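Local coordinates for heavy-metal chelation domain-containing protein (Pyrococcus horikoshii, PDB 3NPG) that is of unknown function but has a Rossmann-like domain and may bind or chelate heavy metals, at residues I105-L110 with L192-G197; L110-E115 with E134-Y139. All blocks are in the same frame, centred on the assembly; numbering follows the deposited sequence.

Interaction 1: residues I105-L110 with L192-G197; sequences IDVTEL and LIVITG
Helix 107-112 rests its first turn on strand 192-196, with Val107 and Thr196 closest in backbone, their CA atoms 7.5 Å apart. The strand is an inner one of the parallel part of a Rossmann-like sheet, flanked by strands 167-171 and 214-220, and the helix covers one face. No hydrogen bond joins the two segments; alternate strand residues Val194 and Thr196 face the helix, whereas Ile195 points away. Val107 divides its branches between them. With chi1 at -165°, CG1 lies anti to the backbone N and slides past Val194 (CG1 to CG1, 3.8 Å), while CG2 lies against the threonine hydroxyl, 3.3 Å from Thr196 OG1. One turn on, Leu110 and Val194 reach for each other tip to tip, Leu110 CD2 lying 3.6 Å from Val194 CG2. The two methyls of Val194 thus meet different residues, CG1 Val107 and CG2 Leu110. Val107 also touches Ala216 and Ile169 of the neighbouring strands. Away from the sheet, the helix start is held by Asp106 at the N-cap. Its N bonds to Glu109 OE2, one half of a capping box, and its OD2 accepts a 2.7 Å bond from Thr108 OG1.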
ATOM      1  N   ILE A 105      18.041  28.630 -10.209  1.00 42.53           N
ATOM      2  CA  ILE A 105      17.623  27.834 -11.367  1.00 42.18           C
ATOM      3  C   ILE A 105      16.871  26.560 -10.937  1.00 45.97           C
ATOM      4  O   ILE A 105      16.870  26.201  -9.758  1.00 44.11           O
ATOM      5  CB  ILE A 105      18.855  27.489 -12.275  1.00 45.23           C
ATOM      6  CG1 ILE A 105      19.943  26.720 -11.477  1.00 44.66           C
ATOM      7  CG2 ILE A 105      19.427  28.753 -12.936  1.00 47.00           C
ATOM      8  CD1 ILE A 105      20.819  25.851 -12.312  1.00 51.85           C
ATOM      9  N   ASP A 106      16.269  25.864 -11.907  1.00 43.90           N
ATOM     10  CA  ASP A 106      15.594  24.597 -11.663  1.00 43.47           C
ATOM     11  C   ASP A 106      16.615  23.449 -11.794  1.00 46.04           C
ATOM     12  O   ASP A 106      17.674  23.636 -12.397  1.00 45.21           O
ATOM     13  CB  ASP A 106      14.431  24.413 -12.668  1.00 46.30           C
ATOM     14  CG  ASP A 106      13.516  23.239 -12.361  1.00 60.98           C
ATOM     15  OD1 ASP A 106      13.040  23.143 -11.207  1.00 61.76           O
ATOM     16  OD2 ASP A 106      13.235  22.445 -13.291  1.00 67.46           O
ATOM     17  N   VAL A 107      16.298  22.270 -11.226  1.00 42.37           N
ATOM     18  CA  VAL A 107      17.173  21.084 -11.297  1.00 42.52           C
ATOM     19  C   VAL A 107      17.416  20.657 -12.762  1.00 46.57           C
ATOM     20  O   VAL A 107      18.513  20.210 -13.101  1.00 46.16           O
ATOM     21  CB  VAL A 107      16.603  19.909 -10.462  1.00 46.47           C
ATOM     22  CG1 VAL A 107      17.666  18.833 -10.230  1.00 46.25           C
ATOM     23  CG2 VAL A 107      16.034  20.403  -9.139  1.00 46.09           C
ATOM     24  N   THR A 108      16.392  20.811 -13.621  1.00 43.15           N
ATOM     25  CA  THR A 108      16.483  20.460 -15.041  1.00 43.58           C
ATOM     26  C   THR A 108      17.525  21.332 -15.775  1.00 48.40           C
ATOM     27  O   THR A 108      18.264  20.821 -16.618  1.00 49.24           O
ATOM     28  CB  THR A 108      15.101  20.542 -15.692  1.00 50.31           C
ATOM     29  OG1 THR A 108      14.598  21.875 -15.549  1.00 51.30           O
ATOM     30  CG2 THR A 108      14.113  19.545 -15.092  1.00 45.60           C
ATOM     31  N   GLU A 109      17.604  22.646 -15.412  1.00 44.45           N
ATOM     32  CA  GLU A 109      18.582  23.598 -15.978  1.00 44.84           C
ATOM     33  C   GLU A 109      19.994  23.191 -15.592  1.00 48.36           C
ATOM     34  O   GLU A 109      20.915  23.291 -16.410  1.00 49.36           O
ATOM     35  CB  GLU A 109      18.317  25.031 -15.463  1.00 46.34           C
ATOM     36  CG  GLU A 109      16.977  25.611 -15.874  1.00 58.78           C
ATOM     37  CD  GLU A 109      16.711  26.994 -15.304  1.00 77.40           C
ATOM     38  OE1 GLU A 109      17.515  27.916 -15.577  1.00 68.29           O
ATOM     39  OE2 GLU A 109      15.696  27.155 -14.589  1.00 66.23           O
ATOM     40  N   LEU A 110      20.175  22.777 -14.318  1.00 42.85           N
ATOM     41  CA  LEU A 110      21.463  22.361 -13.771  1.00 42.04           C
ATOM     42  C   LEU A 110      22.041  21.161 -14.546  1.00 46.10           C
ATOM     43  O   LEU A 110      23.243  21.138 -14.833  1.00 45.66           O
ATOM     44  CB  LEU A 110      21.303  22.015 -12.273  1.00 41.08           C
ATOM     45  CG  LEU A 110      22.590  21.689 -11.514  1.00 45.40           C
ATOM     46  CD1 LEU A 110      23.372  22.957 -11.181  1.00 45.90           C
ATOM     47  CD2 LEU A 110      22.290  20.931 -10.265  1.00 46.09           C
ATOM     48  N   LEU A 192      27.480  13.759 -11.267  1.00 29.68           N
ATOM     49  CA  LEU A 192      26.530  14.775 -10.842  1.00 28.64           C
ATOM     50  C   LEU A 192      25.438  14.138  -9.959  1.00 31.49           C
ATOM     51  O   LEU A 192      24.654  13.327 -10.448  1.00 31.56           O
ATOM     52  CB  LEU A 192      25.904  15.437 -12.093  1.00 28.82           C
ATOM     53  CG  LEU A 192      24.914  16.580 -11.855  1.00 33.58           C
ATOM     54  CD1 LEU A 192      25.612  17.804 -11.286  1.00 34.02           C
ATOM     55  CD2 LEU A 192      24.233  16.953 -13.127  1.00 37.04           C
ATOM     56  N   ILE A 193      25.439  14.454  -8.641  1.00 26.72           N
ATOM     57  CA  ILE A 193      24.442  13.937  -7.691  1.00 25.45           C
ATOM     58  C   ILE A 193      23.707  15.098  -7.033  1.00 29.66           C
ATOM     59  O   ILE A 193      24.305  15.855  -6.260  1.00 29.24           O
ATOM     60  CB  ILE A 193      25.081  12.967  -6.645  1.00 28.02           C
ATOM     61  CG1 ILE A 193      25.798  11.786  -7.353  1.00 28.96           C
ATOM     62  CG2 ILE A 193      24.023  12.464  -5.643  1.00 26.59           C
ATOM     63  CD1 ILE A 193      26.636  10.965  -6.482  1.00 35.09           C
ATOM     64  N   VAL A 194      22.419  15.271  -7.379  1.00 26.85           N
ATOM     65  CA  VAL A 194      21.601  16.375  -6.871  1.00 26.47           C
ATOM     66  C   VAL A 194      20.552  15.869  -5.877  1.00 30.92           C
ATOM     67  O   VAL A 194      19.740  15.006  -6.221  1.00 30.65           O
ATOM     68  CB  VAL A 194      20.937  17.174  -8.032  1.00 30.12           C
ATOM     69  CG1 VAL A 194      20.251  18.428  -7.511  1.00 29.30           C
ATOM     70  CG2 VAL A 194      21.956  17.525  -9.109  1.00 30.70           C
ATOM     71  N   ILE A 195      20.560  16.413  -4.653  1.00 27.81           N
ATOM     72  CA  ILE A 195      19.550  16.093  -3.637  1.00 27.41           C
ATOM     73  C   ILE A 195      18.505  17.216  -3.647  1.00 30.43           C
ATOM     74  O   ILE A 195      18.803  18.340  -3.237  1.00 29.13           O
ATOM     75  CB  ILE A 195      20.205  15.884  -2.230  1.00 30.88           C
ATOM     76  CG1 ILE A 195      21.393  14.869  -2.287  1.00 31.73           C
ATOM     77  CG2 ILE A 195      19.169  15.480  -1.181  1.00 31.74           C
ATOM     78  CD1 ILE A 195      21.057  13.455  -2.897  1.00 39.96           C
ATOM     79  N   THR A 196      17.334  16.950  -4.253  1.00 27.98           N
ATOM     80  CA  THR A 196      16.324  17.981  -4.490  1.00 28.04           C
ATOM     81  C   THR A 196      15.092  17.861  -3.598  1.00 31.30           C
ATOM     82  O   THR A 196      14.597  16.758  -3.358  1.00 31.14           O
ATOM     83  CB  THR A 196      15.964  18.056  -5.987  1.00 37.99           C
ATOM     84  OG1 THR A 196      15.106  19.177  -6.206  1.00 41.42           O
ATOM     85  CG2 THR A 196      15.297  16.781  -6.498  1.00 35.69           C
ATOM     86  N   GLY A 197      14.566  19.012  -3.178  1.00 27.02           N
ATOM     87  CA  GLY A 197      13.355  19.083  -2.371  1.00 26.36           C
ATOM     88  C   GLY A 197      13.504  19.900  -1.104  1.00 29.30           C
ATOM     89  O   GLY A 197      14.621  20.122  -0.625  1.00 29.44           O
TER

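Interaction 2: residues L110-E115 with E134-Y139; sequences LIQQDE and EKYEVY
Tyr136, at the entrance to strand 137-141 of the Rossmann-like sheet, reaches across to Ile111 and Gln112 near the C-terminal part of helix 107-112. The backbones stay well apart, at least 9.3 Å between the CA atoms of Gln112 and Lys135, and the tyrosine spans the distance. With chi1 at -54°, its CG lies anti to the carbonyl carbon, which sends the ring out toward the helix. Ile111 CG2 sits over one face, 4.1 Å above the ring plane and displaced toward the rim, with CZ as its near neighbour. The phenol oxygen meets backbone as much as side chain: OH is 3.5 Å from Gln112 CA and 3.8 Å from Ile111 O. Neither approach is a hydrogen bond, and Ile111 O instead accepts the backbone N of Asp114, at 3.1 Å, in the turn that follows. Gln112 brings its aliphatic part, with CG 3.9 Å from Tyr136 OH. Its side chain crosses the tyrosine at about a right angle, the amide and ring planes standing 72° apart. Ile119 of strand 118-122 touches both Ile111 and Tyr136, and Leu132 of helix 126-132 also packs on Ile111, so Ile111 is the buried side of a contact that is otherwise near the surface. Tyr136 lies just before strand 137-141, at the end of the helical crossover from strand 118-122, a beta-alpha-beta unit as in Rossmann-like folds.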
ATOM      1  N   LEU A 110      20.175  22.777 -14.318  1.00 42.85           N
ATOM      2  CA  LEU A 110      21.463  22.361 -13.771  1.00 42.04           C
ATOM      3  C   LEU A 110      22.041  21.161 -14.546  1.00 46.10           C
ATOM      4  O   LEU A 110      23.243  21.138 -14.833  1.00 45.66           O
ATOM      5  CB  LEU A 110      21.303  22.015 -12.273  1.00 41.08           C
ATOM      6  CG  LEU A 110      22.590  21.689 -11.514  1.00 45.40           C
ATOM      7  CD1 LEU A 110      23.372  22.957 -11.181  1.00 45.90           C
ATOM      8  CD2 LEU A 110      22.290  20.931 -10.265  1.00 46.09           C
ATOM      9  N   ILE A 111      21.176  20.179 -14.901  1.00 42.95           N
ATOM     10  CA  ILE A 111      21.578  18.983 -15.661  1.00 43.45           C
ATOM     11  C   ILE A 111      22.035  19.363 -17.071  1.00 49.14           C
ATOM     12  O   ILE A 111      23.002  18.793 -17.579  1.00 49.52           O
ATOM     13  CB  ILE A 111      20.421  17.937 -15.709  1.00 46.19           C
ATOM     14  CG1 ILE A 111      19.810  17.665 -14.301  1.00 45.68           C
ATOM     15  CG2 ILE A 111      20.864  16.644 -16.402  1.00 47.53           C
ATOM     16  CD1 ILE A 111      20.787  17.113 -13.227  1.00 51.08           C
ATOM     17  N   GLN A 112      21.334  20.320 -17.703  1.00 46.63           N
ATOM     18  CA  GLN A 112      21.650  20.769 -19.061  1.00 48.05           C
ATOM     19  C   GLN A 112      23.030  21.448 -19.144  1.00 52.97           C
ATOM     20  O   GLN A 112      23.653  21.436 -20.206  1.00 53.73           O
ATOM     21  CB  GLN A 112      20.548  21.702 -19.594  1.00 49.90           C
ATOM     22  CG  GLN A 112      19.221  20.984 -19.866  1.00 70.86           C
ATOM     23  CD  GLN A 112      18.104  21.953 -20.190  1.00 97.01           C
ATOM     24  OE1 GLN A 112      17.750  22.833 -19.388  1.00 92.44           O
ATOM     25  NE2 GLN A 112      17.474  21.764 -21.341  1.00 92.29           N
ATOM     26  N   GLN A 113      23.525  21.994 -18.008  1.00 49.03           N
ATOM     27  CA  GLN A 113      24.840  22.655 -17.938  1.00 49.34           C
ATOM     28  C   GLN A 113      26.001  21.642 -18.056  1.00 53.35           C
ATOM     29  O   GLN A 113      27.153  22.049 -18.256  1.00 54.05           O
ATOM     30  CB  GLN A 113      24.975  23.465 -16.629  1.00 50.28           C
ATOM     31  CG  GLN A 113      24.032  24.673 -16.537  1.00 60.61           C
ATOM     32  CD  GLN A 113      24.069  25.333 -15.169  1.00 74.64           C
ATOM     33  OE1 GLN A 113      24.921  25.031 -14.316  1.00 68.60           O
ATOM     34  NE2 GLN A 113      23.143  26.246 -14.930  1.00 65.75           N
ATOM     35  N   ASP A 114      25.699  20.328 -17.921  1.00 48.71           N
ATOM     36  CA  ASP A 114      26.719  19.274 -17.989  1.00 48.59           C
ATOM     37  C   ASP A 114      26.453  18.269 -19.128  1.00 50.94           C
ATOM     38  O   ASP A 114      25.388  18.307 -19.755  1.00 49.96           O
ATOM     39  CB  ASP A 114      26.837  18.546 -16.633  1.00 50.02           C
ATOM     40  CG  ASP A 114      27.313  19.443 -15.504  1.00 63.52           C
ATOM     41  OD1 ASP A 114      28.284  20.209 -15.721  1.00 65.97           O
ATOM     42  OD2 ASP A 114      26.733  19.360 -14.394  1.00 67.89           O
ATOM     43  N   GLU A 115      27.441  17.383 -19.403  1.00 46.96           N
ATOM     44  CA  GLU A 115      27.333  16.367 -20.452  1.00 46.64           C
ATOM     45  C   GLU A 115      26.944  15.007 -19.841  1.00 48.61           C
ATOM     46  O   GLU A 115      27.821  14.197 -19.515  1.00 48.80           O
ATOM     47  CB  GLU A 115      28.660  16.260 -21.234  1.00 49.19           C
ATOM     48  CG  GLU A 115      28.526  15.569 -22.585  1.00 62.17           C
ATOM     49  CD  GLU A 115      27.803  16.369 -23.657  1.00 86.53           C
ATOM     50  OE1 GLU A 115      27.850  17.621 -23.605  1.00 83.06           O
ATOM     51  OE2 GLU A 115      27.247  15.740 -24.586  1.00 81.69           O
ATOM     52  N   GLU A 134      12.860  13.473 -22.532  1.00 45.72           N
ATOM     53  CA  GLU A 134      12.893  13.814 -23.964  1.00 46.35           C
ATOM     54  C   GLU A 134      14.320  14.092 -24.504  1.00 48.68           C
ATOM     55  O   GLU A 134      14.512  14.128 -25.723  1.00 49.12           O
ATOM     56  CB  GLU A 134      11.946  14.999 -24.272  1.00 48.09           C
ATOM     57  CG  GLU A 134      12.338  16.299 -23.581  1.00 57.43           C
ATOM     58  CD  GLU A 134      11.383  17.460 -23.791  1.00 81.00           C
ATOM     59  OE1 GLU A 134      10.161  17.216 -23.921  1.00 76.37           O
ATOM     60  OE2 GLU A 134      11.849  18.621 -23.732  1.00 78.46           O
ATOM     61  N   LYS A 135      15.302  14.315 -23.606  1.00 42.62           N
ATOM     62  CA  LYS A 135      16.675  14.608 -24.032  1.00 41.85           C
ATOM     63  C   LYS A 135      17.705  13.598 -23.488  1.00 44.02           C
ATOM     64  O   LYS A 135      18.809  13.500 -24.032  1.00 44.34           O
ATOM     65  CB  LYS A 135      17.068  16.043 -23.647  1.00 44.01           C
ATOM     66  N   TYR A 136      17.353  12.860 -22.409  1.00 38.21           N
ATOM     67  CA  TYR A 136      18.283  11.914 -21.775  1.00 37.02           C
ATOM     68  C   TYR A 136      17.645  10.535 -21.557  1.00 39.81           C
ATOM     69  O   TYR A 136      16.422  10.402 -21.599  1.00 38.81           O
ATOM     70  CB  TYR A 136      18.783  12.471 -20.428  1.00 37.28           C
ATOM     71  CG  TYR A 136      19.400  13.852 -20.516  1.00 38.69           C
ATOM     72  CD1 TYR A 136      20.751  14.017 -20.794  1.00 40.95           C
ATOM     73  CD2 TYR A 136      18.650  14.992 -20.234  1.00 38.90           C
ATOM     74  CE1 TYR A 136      21.329  15.283 -20.850  1.00 41.72           C
ATOM     75  CE2 TYR A 136      19.216  16.263 -20.290  1.00 39.84           C
ATOM     76  CZ  TYR A 136      20.557  16.405 -20.603  1.00 48.88           C
ATOM     77  OH  TYR A 136      21.124  17.656 -20.655  1.00 52.73           O
ATOM     78  N   GLU A 137      18.481   9.515 -21.288  1.00 36.24           N
ATOM     79  CA  GLU A 137      18.011   8.172 -20.946  1.00 35.88           C
ATOM     80  C   GLU A 137      17.708   8.155 -19.443  1.00 38.29           C
ATOM     81  O   GLU A 137      18.626   8.235 -18.626  1.00 37.24           O
ATOM     82  CB  GLU A 137      19.086   7.128 -21.305  1.00 37.95           C
ATOM     83  CG  GLU A 137      18.612   5.688 -21.230  1.00 48.45           C
ATOM     84  CD  GLU A 137      19.666   4.665 -21.622  1.00 70.00           C
ATOM     85  OE1 GLU A 137      20.347   4.871 -22.656  1.00 65.21           O
ATOM     86  OE2 GLU A 137      19.809   3.656 -20.895  1.00 61.31           O
ATOM     87  N   VAL A 138      16.419   8.173 -19.084  1.00 34.53           N
ATOM     88  CA  VAL A 138      16.001   8.333 -17.691  1.00 33.30           C
ATOM     89  C   VAL A 138      15.483   7.022 -17.066  1.00 37.19           C
ATOM     90  O   VAL A 138      14.774   6.256 -17.724  1.00 37.36           O
ATOM     91  CB  VAL A 138      14.974   9.500 -17.546  1.00 36.50           C
ATOM     92  CG1 VAL A 138      14.503   9.647 -16.108  1.00 35.64           C
ATOM     93  CG2 VAL A 138      15.564  10.814 -18.055  1.00 36.33           C
ATOM     94  N   TYR A 139      15.845   6.778 -15.781  1.00 32.74           N
ATOM     95  CA  TYR A 139      15.367   5.636 -14.995  1.00 32.00           C
ATOM     96  C   TYR A 139      14.746   6.160 -13.709  1.00 34.71           C
ATOM     97  O   TYR A 139      15.463   6.680 -12.849  1.00 33.71           O
ATOM     98  CB  TYR A 139      16.525   4.665 -14.674  1.00 33.25           C
ATOM     99  CG  TYR A 139      17.079   3.956 -15.890  1.00 35.28           C
ATOM    100  CD1 TYR A 139      18.100   4.524 -16.650  1.00 37.12           C
ATOM    101  CD2 TYR A 139      16.606   2.707 -16.267  1.00 36.89           C
ATOM    102  CE1 TYR A 139      18.606   3.882 -17.777  1.00 38.58           C
ATOM    103  CE2 TYR A 139      17.111   2.049 -17.388  1.00 38.84           C
ATOM    104  CZ  TYR A 139      18.110   2.642 -18.143  1.00 47.83           C
ATOM    105  OH  TYR A 139      18.610   1.996 -19.249  1.00 52.53           O
TER

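In the fold
Both interactions use helix 107-112 and the same sheet, and they share Leu110, with centres 11 Å apart. Interaction 1 is buried, the start of the helix set against an inner strand mainly through methyl groups, with one threonine hydroxyl among them. Interaction 2 lies farther out, about 21 Å from the centre of the chain against 12 Å, at a partly buried site where a tyrosine meets an isoleucine methyl, helix backbone and the aliphatic part of a glutamine. The two run into each other at Leu192, whose CD2 lies 3.5 Å from Ile111 CD1. Along the chain, 110-115 with 134-139 is nested within the loop closed by 105-110 with 192-197.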